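Local coordinates for protein branched-chain alpha-ketoacid decarboxylase (Lactococcus lactis, PDB 2VBF) that decarboxylates branched-chain alpha-keto acids with the help of thiamine diphosphate and magnesium, probably releasing aldehydes and probably also accepting aromatic substrates, at residues Gly39-Phe44 / Met78-Tyr82; Thr154-Thr158 / Arg171-Gln175; Ala385-Leu389 / Phe528-Lys533; Tyr50-Leu55 / Leu92-Gly96; Gln250-Glu254 / Ser349-Leu353. All blocks are in the same frame, centred on the assembly; numbering follows the deposited sequence. Where two conformers were deposited one is given.

Overall arrangement
From the N terminus, interaction 1 opens at residues 39-44 and interaction 4 at 50-55; they close at 78-82 and 92-96 in the same order, so the two loops cross. They also meet directly, through a probable hydrogen bond from Leu-92 N to Phe-44 O between neighbouring strands. Interaction 2 follows as a short loop at the far end of the same parallel sheet, its centre about 17 Å from that of interaction 1. Interaction 5 then ties a helix of the central domain to residues 349-353, closing a loop of 94 residues. Interaction 3 comes last, joining two helices beside the C-terminal sheet, its centre about 44 Å from that of interaction 2.

Interaction 1: Gly39-Phe44 / Met78-Tyr82; sequences GIEEIF and MADGY
The phenol oxygen of Tyr-82 is gripped twice: OH accepts the backbone N-H of Glu-41 (N to OH 3.0 Å, 160° at the hydrogen) and gives its own proton to Glu-42, whose OE1 lies 2.7 Å from OH. Both partners arrive at the edge of the phenol ring, near its plane, and the carboxylate is turned 67° away from that plane. Glu-42 reaches OH because its chain bends at chi2 (87°). Nearer the helix, the edge of Phe-44 is directed at the face of Tyr-82 in an offset T-shaped pair, centroids 5.5 Å apart. Over one face of Phe-44 lies Met-78 CG, 3.8 Å from the ring centroid in a CH-pi contact; its SD leans in obliquely beside Phe-44 CE1 as a Met-aromatic contact. With a phenylalanine in place of Tyr-82, the Glu-41 N-H and the Glu-42 carboxylate would probably both be left without their mate. Strand 42-45 runs between strands 65-68 and 89-94 of the N-terminal parallel sheet, helix 72-86 lies against it in a roughly antiparallel sense, and helix 430-440 packs on the contact through Leu-435, Ile-439 and Ala-440.

Interaction 2: Thr154-Thr158 / Arg171-Gln175; sequences TAART and RVLSQ
Arg-171 presents the edge of its guanidinium to the strand: NH2 donates to Arg-157 O, 3.0 Å away and only 8° out of the guanidinium plane. The bond is moderately bent, and the donor stands above the carbonyl plane rather than on a lone pair. Over one face of the same guanidinium, displaced toward its rim, sits CG1 of the adjacent Val-172, while Ala-156 CB and Thr-158 CB approach it obliquely. The extended start of the arginine chain (chi1 179°) and its later bend at chi3 carry the group out to the strand. A water completes the link, accepting from both Arg-157 N and Arg-171 NH1 at 3.0 Å each. The other guanidinium, of Arg-157, turns back along its own segment and grips Thr-154 OG1 side-on with NE and NH2. Below the arginine the contact is apolar: Val-172 CG1 meets Thr-158 CG2 at 3.7 Å, and Gln-175 CB meets Ala-156 CB at 3.9 Å. Within the beta-alpha-beta unit of strand 156-159, helix 165-179 and strand 183-188, the contact packs the helix against the first strand. That strand is outermost in its sheet; Thr-158 bonds to Tyr-184 and Asn-186, while Arg-157 gives its N-H to the water and its carbonyl to Arg-171. Glu-168, which forms a salt bridge with Arg-171 NH2 and accepts from Thr-158 OG1, probably balances the arginine's charge.

Interaction 3: Ala385-Leu389 / Phe528-Lys533; sequences AVESL and FVSVMK
Leu-389 is the knob of this helix pair, lodged in a hole formed by Phe-528, Val-529, Met-532 and Lys-533. Its CD1 methyl does most of the touching, lying 3.7 Å from Met-532 CG and 4.0 Å from Val-529 CG2. The other methyl, CD2, rests against the aliphatic part of Lys-533, 4.2 Å from CE, where the two chains cross at about a right angle. CG of Leu-389 stands beside its own backbone N (chi1 -67°), and from there the isobutyl group slides past Met-532 in the opposite direction. Met-532 meets it with the root of its side chain: CG also lies 3.8 Å from Leu-389 CB, and bends at chi2 and chi3 turn the remainder of the chain. One turn earlier in each helix, Phe-528 takes over. Its CE2 touches Ala-385 CB at 3.6 Å and its CZ touches Val-386 CG2 at 3.8 Å; both methyl groups come obliquely to the ring, so that its outer end fits between two consecutive residues of the opposing helix. The segments cross at -36° with axes 11.2 Å apart, a wide spacing bridged by these larger side chains. Beyond the pair, Phe-528 continues inward onto Val-522, Leu-547 and the ring of Phe-475, while Phe-370 lies against Ala-385 and Val-529. Helix 525-537, which connects the neighbouring parallel strands 517-522 and 542-548 of the C-terminal sheet, is thus joined to helix 379-389, which leads into strand 394-398 of that sheet.

Interaction 4: Tyr50-Leu55 / Leu92-Gly96; sequences YNLQFL and LTTFG
Residues 50-51 lead into helix 52-60 beside the C-terminal end of strand 89-94, and the backbones come nearest at Tyr-50 and Thr-94, with CA atoms 5.9 Å apart. Leu-92 supplies most of the strand's side of the contact. Its CD1 meets Phe-54 CD2 at the edge of the phenyl ring, 3.9 Å away and near the ring plane; its CD2 lies 3.7 Å from Leu-55 CG, and its CG is close under the amide of Asn-51, 3.6 Å from ND2. That amide bridges backbone atoms. Asn-51 CG is set between its own backbone N and carbonyl carbon (chi1 70°), which directs ND2 to the strand for a weak but fairly straight bond to Thr-93 O at 3.2 Å. ND2 has a second weak acceptor in Val-46 O, and OD1 accepts from Gly-48 N. Although Asn-51 occupies the N-cap position, its side chain makes no capping bond; it ties the strand to the turn ahead of the helix instead. Tyr-50 lies farther along, where CB is 3.5 Å from Thr-94 OG1 and CD2 is 3.7 Å from Phe-95 CB, while its ring stacks on His-135 and its OH bonds to His-135 O. Val-46 and Gly-48 line the thiamine diphosphate pocket, and the side chain of Thr-94 is about 4 Å from a bound cofactor, so the asparagine is probably a second-shell link of that site. Strands 65-68 and 116-122 flank the contact through Trp-66 and Ile-119, and Tyr-495 and Asn-569 of the second subunit pack against Leu-55 and Tyr-50.

Interaction 5: Gln250-Glu254 / Ser349-Leu353; sequences QFVSE and SLSEL
Helix 245-255 of the central domain meets a short 3-10 turn, residues 350-352, in the loop between helix 343-348 and helix 379-389, and one aromatic ring fills the junction. Phe-251 has CG anti to its backbone N (chi1 174°), which swings the ring out from the helix toward the turn. Leu-350 lies over one face of it: CB stands 3.9 Å from the ring centroid and 15° off the normal, a CH-pi contact displaced toward the rim. The leucine then extends over the other half of that face, CD1 coming within 3.9 Å of Phe-251 CD2. The carbonyl of the same residue also touches the ring, with Leu-350 O 3.5 Å from CE1. At the ring's edge, near its plane, is the hydroxyl of Ser-351, whose OG is 3.8 Å from Phe-251 CA. This hydroxyl also faces the carboxylate of Glu-254, one turn on in the helix, across 3.3 Å from OG to OE1. An alanine at Phe-251 would probably open a gap beneath Leu-350 and leave its CB and CD1 without the ring they rest on. Around the junction, helix 212-227 packs on both segments, Leu-225 against Phe-251 and Leu-218 against Leu-350. Leu-257, in the loop that leads to strand 259-261, adds to the packing round the phenylalanine, while Ser-349 OG bonds back to Val-346 O in helix 343-348.

Interaction 1: Gly39-Phe44 / Met78-Tyr82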
# COMPACT_ATOMS: atom_id res chain seq x y z
N GLY A 39 -3.40 18.11 -20.08
CA GLY A 39 -4.76 17.60 -20.24
C GLY A 39 -5.37 17.02 -18.98
O GLY A 39 -6.46 16.44 -19.03
N ILE A 40 -4.68 17.19 -17.85
CA ILE A 40 -5.15 16.69 -16.56
C ILE A 40 -6.21 17.64 -16.01
O ILE A 40 -5.97 18.84 -15.85
CB ILE A 40 -3.98 16.50 -15.54
CG1 ILE A 40 -2.94 15.52 -16.08
CG2 ILE A 40 -4.51 15.99 -14.19
CD1 ILE A 40 -1.60 15.54 -15.33
N GLU A 41 -7.38 17.08 -15.71
CA GLU A 41 -8.52 17.85 -15.21
C GLU A 41 -8.95 17.43 -13.80
O GLU A 41 -9.87 18.02 -13.21
CB GLU A 41 -9.68 17.69 -16.19
CG GLU A 41 -9.38 18.33 -17.56
CD GLU A 41 -10.40 17.97 -18.64
OE1 GLU A 41 -11.42 17.33 -18.35
OE2 GLU A 41 -10.16 18.34 -19.80
N GLU A 42 -8.29 16.40 -13.26
CA GLU A 42 -8.60 15.83 -11.96
C GLU A 42 -7.30 15.39 -11.33
O GLU A 42 -6.46 14.83 -12.03
CB GLU A 42 -9.53 14.61 -12.11
CG GLU A 42 -11.01 14.92 -12.31
CD GLU A 42 -11.43 15.14 -13.76
OE1 GLU A 42 -10.69 14.80 -14.71
OE2 GLU A 42 -12.55 15.64 -13.96
N ILE A 43 -7.14 15.62 -10.02
CA ILE A 43 -5.96 15.15 -9.27
C ILE A 43 -6.44 14.27 -8.13
O ILE A 43 -7.34 14.65 -7.37
CB ILE A 43 -5.11 16.32 -8.72
CG1 ILE A 43 -4.60 17.17 -9.89
CG2 ILE A 43 -3.95 15.82 -7.85
CD1 ILE A 43 -3.67 18.32 -9.52
N PHE A 44 -5.82 13.10 -8.03
CA PHE A 44 -6.16 12.14 -6.97
C PHE A 44 -5.21 12.25 -5.79
O PHE A 44 -4.25 13.01 -5.81
CB PHE A 44 -6.18 10.74 -7.56
CG PHE A 44 -7.12 10.61 -8.73
CD1 PHE A 44 -8.49 10.52 -8.53
CD2 PHE A 44 -6.64 10.66 -10.03
CE1 PHE A 44 -9.37 10.43 -9.61
CE2 PHE A 44 -7.50 10.56 -11.12
CZ PHE A 44 -8.87 10.45 -10.91
N MET A 78 -5.64 4.54 -9.25
CA MET A 78 -6.65 5.37 -9.91
C MET A 78 -6.02 6.31 -10.94
O MET A 78 -6.54 6.43 -12.04
CB MET A 78 -7.44 6.18 -8.89
CG MET A 78 -8.70 6.83 -9.46
SD MET A 78 -9.91 7.37 -8.22
CE MET A 78 -10.38 5.80 -7.51
N ALA A 79 -4.92 6.94 -10.55
CA ALA A 79 -4.15 7.80 -11.45
C ALA A 79 -3.64 7.04 -12.69
O ALA A 79 -3.69 7.54 -13.82
CB ALA A 79 -3.00 8.46 -10.70
N ASP A 80 -3.19 5.80 -12.48
CA ASP A 80 -2.77 4.93 -13.58
C ASP A 80 -3.93 4.68 -14.57
O ASP A 80 -3.78 4.93 -15.76
CB ASP A 80 -2.18 3.64 -12.99
CG ASP A 80 -1.66 2.68 -14.02
OD1 ASP A 80 -2.41 2.28 -14.94
OD2 ASP A 80 -0.50 2.24 -13.86
N GLY A 81 -5.09 4.23 -14.09
CA GLY A 81 -6.26 4.08 -14.95
C GLY A 81 -6.65 5.35 -15.69
O GLY A 81 -6.96 5.32 -16.88
N TYR A 82 -6.63 6.47 -14.99
CA TYR A 82 -6.91 7.77 -15.61
C TYR A 82 -5.91 8.05 -16.73
O TYR A 82 -6.30 8.50 -17.81
CB TYR A 82 -6.84 8.84 -14.54
CG TYR A 82 -7.25 10.26 -14.93
CD1 TYR A 82 -8.53 10.73 -14.67
CD2 TYR A 82 -6.32 11.14 -15.47
CE1 TYR A 82 -8.90 12.04 -14.97
CE2 TYR A 82 -6.68 12.46 -15.78
CZ TYR A 82 -7.97 12.90 -15.52
OH TYR A 82 -8.32 14.23 -15.82

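Interaction 2: Thr154-Thr158 / Arg171-Gln175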
# COMPACT_ATOMS: atom_id res chain seq x y z
N THR A 154 10.85 5.51 -11.56
CA THR A 154 10.53 6.81 -12.13
C THR A 154 11.52 7.17 -13.24
O THR A 154 12.69 6.83 -13.19
CB THR A 154 10.59 7.93 -11.04
OG1 THR A 154 11.83 7.85 -10.33
CG2 THR A 154 9.40 7.82 -10.02
N ALA A 155 11.02 7.84 -14.28
CA ALA A 155 11.88 8.31 -15.37
C ALA A 155 12.66 9.55 -14.97
O ALA A 155 13.74 9.82 -15.50
CB ALA A 155 11.05 8.61 -16.58
N ALA A 156 12.09 10.33 -14.06
CA ALA A 156 12.73 11.54 -13.56
C ALA A 156 12.14 11.88 -12.20
O ALA A 156 10.99 11.52 -11.91
CB ALA A 156 12.51 12.70 -14.54
N ARG A 157 12.92 12.59 -11.40
CA ARG A 157 12.50 12.98 -10.06
C ARG A 157 13.17 14.28 -9.65
O ARG A 157 14.29 14.56 -10.08
CB ARG A 157 12.83 11.87 -9.07
CG ARG A 157 14.31 11.63 -8.82
CD ARG A 157 14.57 10.17 -8.47
NE ARG A 157 14.27 9.36 -9.62
CZ ARG A 157 15.06 9.21 -10.68
NH1 ARG A 157 16.27 9.76 -10.74
NH2 ARG A 157 14.65 8.46 -11.69
N THR A 158 12.48 15.07 -8.82
CA THR A 158 13.03 16.34 -8.36
C THR A 158 12.59 16.71 -6.95
O THR A 158 11.46 16.43 -6.56
CB THR A 158 12.66 17.50 -9.34
OG1 THR A 158 13.32 18.72 -8.95
CG2 THR A 158 11.15 17.73 -9.38
N ARG A 171 11.53 20.24 -16.53
CA ARG A 171 12.44 19.15 -16.83
C ARG A 171 11.73 17.82 -16.65
O ARG A 171 11.76 16.97 -17.53
CB ARG A 171 13.67 19.18 -15.94
CG ARG A 171 14.65 18.01 -16.22
CD ARG A 171 15.87 18.05 -15.34
NE ARG A 171 15.62 17.84 -13.91
CZ ARG A 171 15.40 16.65 -13.36
NH1 ARG A 171 15.35 15.55 -14.10
NH2 ARG A 171 15.21 16.57 -12.06
N VAL A 172 11.10 17.63 -15.50
CA VAL A 172 10.51 16.32 -15.21
C VAL A 172 9.26 16.07 -16.07
O VAL A 172 9.07 14.96 -16.56
CB VAL A 172 10.23 16.11 -13.69
CG1 VAL A 172 11.50 16.39 -12.86
CG2 VAL A 172 9.07 16.98 -13.21
N LEU A 173 8.43 17.09 -16.30
CA LEU A 173 7.24 16.93 -17.13
C LEU A 173 7.60 16.78 -18.60
O LEU A 173 6.88 16.11 -19.35
CB LEU A 173 6.25 18.07 -16.91
CG LEU A 173 5.69 18.20 -15.49
CD1 LEU A 173 4.72 19.36 -15.39
CD2 LEU A 173 5.00 16.92 -15.04
N SER A 174 8.69 17.40 -19.03
CA SER A 174 9.21 17.18 -20.38
C SER A 174 9.64 15.71 -20.53
O SER A 174 9.38 15.10 -21.57
CB SER A 174 10.37 18.13 -20.68
OG SER A 174 9.89 19.45 -20.84
N GLN A 175 10.25 15.15 -19.48
CA GLN A 175 10.59 13.72 -19.47
C GLN A 175 9.33 12.85 -19.49
O GLN A 175 9.29 11.82 -20.15
CB GLN A 175 11.48 13.36 -18.29
CG GLN A 175 12.24 12.04 -18.45
CD GLN A 175 13.32 12.07 -19.53
OE1 GLN A 175 13.58 13.11 -20.19
NE2 GLN A 175 13.99 10.94 -19.71
O HOH W 1 15.63 12.99 -12.56

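Interaction 3: Ala385-Leu389 / Phe528-Lys533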
# COMPACT_ATOMS: atom_id res chain seq x y z
N ALA A 385 -21.09 -14.55 -23.07
CA ALA A 385 -22.15 -13.59 -22.81
C ALA A 385 -21.64 -12.15 -22.81
O ALA A 385 -22.27 -11.28 -23.42
CB ALA A 385 -22.83 -13.91 -21.48
N VAL A 386 -20.52 -11.89 -22.14
CA VAL A 386 -19.94 -10.54 -22.10
C VAL A 386 -19.56 -10.08 -23.52
O VAL A 386 -19.83 -8.93 -23.89
CB VAL A 386 -18.73 -10.44 -21.14
CG1 VAL A 386 -18.06 -9.08 -21.27
CG2 VAL A 386 -19.16 -10.67 -19.69
N GLU A 387 -18.97 -10.98 -24.30
CA GLU A 387 -18.57 -10.67 -25.68
C GLU A 387 -19.76 -10.24 -26.52
O GLU A 387 -19.69 -9.24 -27.23
CB GLU A 387 -17.90 -11.86 -26.34
CG GLU A 387 -17.41 -11.57 -27.76
CD GLU A 387 -16.59 -12.69 -28.34
OE1 GLU A 387 -17.11 -13.83 -28.40
OE2 GLU A 387 -15.44 -12.45 -28.73
N SER A 388 -20.84 -11.01 -26.43
CA SER A 388 -22.08 -10.71 -27.15
C SER A 388 -22.72 -9.40 -26.69
O SER A 388 -23.07 -8.54 -27.50
CB SER A 388 -23.07 -11.87 -26.98
OG SER A 388 -24.10 -11.83 -27.95
N LEU A 389 -22.83 -9.23 -25.38
CA LEU A 389 -23.59 -8.13 -24.80
C LEU A 389 -22.82 -6.84 -24.60
O LEU A 389 -23.43 -5.82 -24.25
CB LEU A 389 -24.21 -8.56 -23.47
CG LEU A 389 -25.29 -9.64 -23.58
CD1 LEU A 389 -25.62 -10.18 -22.20
CD2 LEU A 389 -26.54 -9.06 -24.28
N PHE A 528 -27.97 -13.32 -15.52
CA PHE A 528 -26.86 -12.51 -16.02
C PHE A 528 -27.27 -11.61 -17.19
O PHE A 528 -27.03 -10.41 -17.18
CB PHE A 528 -25.66 -13.35 -16.43
CG PHE A 528 -24.52 -12.52 -16.93
CD1 PHE A 528 -23.68 -11.87 -16.03
CD2 PHE A 528 -24.31 -12.33 -18.29
CE1 PHE A 528 -22.65 -11.07 -16.48
CE2 PHE A 528 -23.27 -11.54 -18.74
CZ PHE A 528 -22.44 -10.91 -17.83
N VAL A 529 -27.92 -12.21 -18.18
CA VAL A 529 -28.42 -11.46 -19.34
C VAL A 529 -29.42 -10.38 -18.92
O VAL A 529 -29.33 -9.25 -19.41
CB VAL A 529 -29.03 -12.41 -20.40
CG1 VAL A 529 -29.77 -11.62 -21.47
CG2 VAL A 529 -27.93 -13.25 -21.03
N SER A 530 -30.35 -10.70 -18.02
CA SER A 530 -31.35 -9.73 -17.54
C SER A 530 -30.69 -8.52 -16.90
O SER A 530 -30.97 -7.38 -17.25
CB SER A 530 -32.33 -10.38 -16.55
OG SER A 530 -33.27 -9.44 -16.03
N VAL A 531 -29.78 -8.78 -15.96
CA VAL A 531 -29.11 -7.70 -15.23
C VAL A 531 -28.15 -6.91 -16.12
O VAL A 531 -28.06 -5.69 -16.00
CB VAL A 531 -28.34 -8.24 -14.00
CG1 VAL A 531 -27.57 -7.12 -13.34
CG2 VAL A 531 -29.30 -8.90 -13.00
N MET A 532 -27.43 -7.59 -17.00
CA MET A 532 -26.54 -6.91 -17.92
C MET A 532 -27.29 -5.92 -18.81
O MET A 532 -26.86 -4.79 -18.98
CB MET A 532 -25.78 -7.91 -18.79
CG MET A 532 -25.07 -7.28 -19.96
SD MET A 532 -23.67 -6.28 -19.48
CE MET A 532 -22.43 -7.54 -19.72
N LYS A 533 -28.42 -6.35 -19.37
CA LYS A 533 -29.22 -5.49 -20.24
C LYS A 533 -29.82 -4.32 -19.46
O LYS A 533 -29.83 -3.18 -19.94
CB LYS A 533 -30.35 -6.30 -20.88
CG LYS A 533 -29.88 -7.29 -21.92
CD LYS A 533 -31.06 -8.05 -22.50
CE LYS A 533 -30.68 -8.81 -23.75
NZ LYS A 533 -31.86 -9.53 -24.33

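Interaction 4: Tyr50-Leu55 / Leu92-Gly96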
# COMPACT_ATOMS: atom_id res chain seq x y z
N TYR A 50 1.69 18.22 5.26
CA TYR A 50 2.74 18.67 4.34
C TYR A 50 2.22 19.00 2.93
O TYR A 50 3.02 19.41 2.07
CB TYR A 50 3.84 17.60 4.23
CG TYR A 50 4.53 17.23 5.54
CD1 TYR A 50 4.84 18.19 6.50
CD2 TYR A 50 4.91 15.90 5.80
CE1 TYR A 50 5.50 17.85 7.68
CE2 TYR A 50 5.54 15.56 6.98
CZ TYR A 50 5.84 16.53 7.92
OH TYR A 50 6.50 16.19 9.09
N ASN A 51 0.93 18.83 2.66
CA ASN A 51 0.39 19.22 1.35
C ASN A 51 -0.89 20.07 1.34
O ASN A 51 -1.45 20.32 0.27
CB ASN A 51 0.26 18.00 0.42
CG ASN A 51 -0.83 17.05 0.82
OD1 ASN A 51 -1.84 17.45 1.40
ND2 ASN A 51 -0.67 15.77 0.46
N LEU A 52 -1.35 20.51 2.51
CA LEU A 52 -2.66 21.18 2.60
C LEU A 52 -2.69 22.53 1.90
O LEU A 52 -3.68 22.86 1.27
CB LEU A 52 -3.11 21.31 4.06
CG LEU A 52 -3.33 20.00 4.82
CD1 LEU A 52 -3.82 20.29 6.24
CD2 LEU A 52 -4.29 19.04 4.11
N GLN A 53 -1.60 23.30 1.99
CA GLN A 53 -1.53 24.62 1.36
C GLN A 53 -1.61 24.47 -0.17
O GLN A 53 -2.32 25.22 -0.85
CB GLN A 53 -0.26 25.35 1.79
CG GLN A 53 -0.25 25.89 3.25
CD GLN A 53 -0.08 24.80 4.30
OE1 GLN A 53 -0.77 23.78 4.26
NE2 GLN A 53 0.82 25.01 5.25
N PHE A 54 -0.88 23.50 -0.72
CA PHE A 54 -0.95 23.22 -2.15
C PHE A 54 -2.35 22.72 -2.51
O PHE A 54 -2.88 23.07 -3.55
CB PHE A 54 0.14 22.21 -2.56
CG PHE A 54 0.10 21.83 -4.02
CD1 PHE A 54 0.24 22.79 -5.02
CD2 PHE A 54 -0.07 20.50 -4.40
CE1 PHE A 54 0.20 22.44 -6.35
CE2 PHE A 54 -0.11 20.15 -5.73
CZ PHE A 54 0.02 21.11 -6.71
N LEU A 55 -2.94 21.88 -1.66
CA LEU A 55 -4.32 21.43 -1.85
C LEU A 55 -5.30 22.60 -2.02
O LEU A 55 -6.16 22.56 -2.91
CB LEU A 55 -4.80 20.50 -0.73
CG LEU A 55 -4.90 19.03 -1.10
CD1 LEU A 55 -5.19 18.19 0.14
CD2 LEU A 55 -5.95 18.81 -2.17
N LEU A 92 -1.46 13.26 -5.61
CA LEU A 92 -0.78 14.00 -4.56
C LEU A 92 -0.74 13.17 -3.28
O LEU A 92 -1.79 12.68 -2.82
CB LEU A 92 -1.55 15.30 -4.28
CG LEU A 92 -1.08 16.20 -3.14
CD1 LEU A 92 0.33 16.73 -3.36
CD2 LEU A 92 -2.09 17.35 -2.89
N THR A 93 0.44 13.05 -2.68
CA THR A 93 0.57 12.34 -1.41
C THR A 93 1.36 13.19 -0.44
O THR A 93 1.87 14.26 -0.80
CB THR A 93 1.29 10.99 -1.60
OG1 THR A 93 2.60 11.21 -2.12
CG2 THR A 93 0.50 10.09 -2.55
N THR A 94 1.47 12.71 0.79
CA THR A 94 2.30 13.35 1.80
C THR A 94 3.60 12.55 1.98
O THR A 94 3.65 11.34 1.78
CB THR A 94 1.50 13.51 3.10
OG1 THR A 94 2.12 14.51 3.93
CG2 THR A 94 1.37 12.18 3.81
N PHE A 95 4.66 13.28 2.32
CA PHE A 95 5.99 12.75 2.56
C PHE A 95 6.02 11.45 3.38
O PHE A 95 5.31 11.33 4.39
CB PHE A 95 6.78 13.82 3.33
CG PHE A 95 8.24 13.55 3.42
CD1 PHE A 95 9.06 13.77 2.32
CD2 PHE A 95 8.82 13.11 4.59
CE1 PHE A 95 10.41 13.53 2.39
CE2 PHE A 95 10.18 12.86 4.66
CZ PHE A 95 10.97 13.07 3.55
N GLY A 96 6.83 10.49 2.93
CA GLY A 96 7.04 9.24 3.64
C GLY A 96 5.86 8.29 3.60
O GLY A 96 5.81 7.36 2.80

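Interaction 5: Gln250-Glu254 / Ser349-Leu353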
# COMPACT_ATOMS: atom_id res chain seq x y z
N GLN A 250 -6.22 4.02 -37.81
CA GLN A 250 -6.37 4.68 -39.11
C GLN A 250 -5.40 4.09 -40.14
O GLN A 250 -5.79 3.82 -41.28
CB GLN A 250 -6.14 6.20 -39.00
CG GLN A 250 -6.50 6.99 -40.28
CD GLN A 250 -6.36 8.50 -40.10
OE1 GLN A 250 -5.26 9.02 -39.92
NE2 GLN A 250 -7.48 9.22 -40.15
N PHE A 251 -4.15 3.90 -39.75
CA PHE A 251 -3.14 3.28 -40.63
C PHE A 251 -3.58 1.89 -41.11
O PHE A 251 -3.55 1.58 -42.31
CB PHE A 251 -1.79 3.19 -39.91
CG PHE A 251 -0.74 2.44 -40.68
CD1 PHE A 251 -0.30 2.91 -41.92
CD2 PHE A 251 -0.18 1.28 -40.18
CE1 PHE A 251 0.68 2.24 -42.64
CE2 PHE A 251 0.81 0.59 -40.90
CZ PHE A 251 1.23 1.08 -42.12
N VAL A 252 -3.99 1.05 -40.17
CA VAL A 252 -4.43 -0.32 -40.49
C VAL A 252 -5.70 -0.30 -41.34
O VAL A 252 -5.85 -1.12 -42.26
CB VAL A 252 -4.65 -1.15 -39.19
CG1 VAL A 252 -5.33 -2.47 -39.48
CG2 VAL A 252 -3.31 -1.35 -38.49
N SER A 253 -6.61 0.62 -41.04
CA SER A 253 -7.85 0.78 -41.78
C SER A 253 -7.57 1.07 -43.26
O SER A 253 -8.13 0.44 -44.15
CB SER A 253 -8.66 1.94 -41.16
OG SER A 253 -9.90 2.10 -41.80
N GLU A 254 -6.70 2.05 -43.49
CA GLU A 254 -6.41 2.55 -44.84
C GLU A 254 -5.67 1.50 -45.68
O GLU A 254 -5.94 1.35 -46.88
CB GLU A 254 -5.63 3.87 -44.77
CG GLU A 254 -6.47 5.03 -44.21
CD GLU A 254 -5.69 6.32 -43.91
OE1 GLU A 254 -4.45 6.29 -43.88
OE2 GLU A 254 -6.33 7.38 -43.69
N SER A 349 4.15 8.91 -38.48
CA SER A 349 4.53 9.10 -39.89
C SER A 349 4.09 7.93 -40.78
O SER A 349 4.33 7.95 -41.99
CB SER A 349 6.04 9.33 -40.01
OG SER A 349 6.77 8.18 -39.59
N LEU A 350 3.46 6.92 -40.19
CA LEU A 350 3.04 5.74 -40.95
C LEU A 350 1.99 6.08 -42.02
O LEU A 350 1.99 5.48 -43.09
CB LEU A 350 2.52 4.63 -40.04
CG LEU A 350 3.57 3.87 -39.23
CD1 LEU A 350 2.89 2.88 -38.29
CD2 LEU A 350 4.59 3.16 -40.13
N SER A 351 1.10 7.03 -41.73
CA SER A 351 0.08 7.42 -42.72
C SER A 351 0.58 8.46 -43.75
O SER A 351 -0.18 8.87 -44.62
CB SER A 351 -1.23 7.86 -42.03
OG SER A 351 -2.04 6.73 -41.73
N GLU A 352 1.85 8.85 -43.66
CA GLU A 352 2.54 9.48 -44.80
C GLU A 352 2.81 8.45 -45.90
O GLU A 352 3.07 8.82 -47.05
CB GLU A 352 3.90 10.06 -44.39
CG GLU A 352 3.90 11.34 -43.56
CD GLU A 352 5.31 11.75 -43.13
OE1 GLU A 352 6.29 11.36 -43.82
OE2 GLU A 352 5.45 12.46 -42.10
N LEU A 353 2.82 7.17 -45.53
CA LEU A 353 3.11 6.10 -46.48
C LEU A 353 1.87 5.85 -47.31
O LEU A 353 0.78 5.63 -46.78
CB LEU A 353 3.54 4.81 -45.77
CG LEU A 353 4.74 4.91 -44.82
CD1 LEU A 353 5.09 3.53 -44.29
CD2 LEU A 353 5.96 5.53 -45.50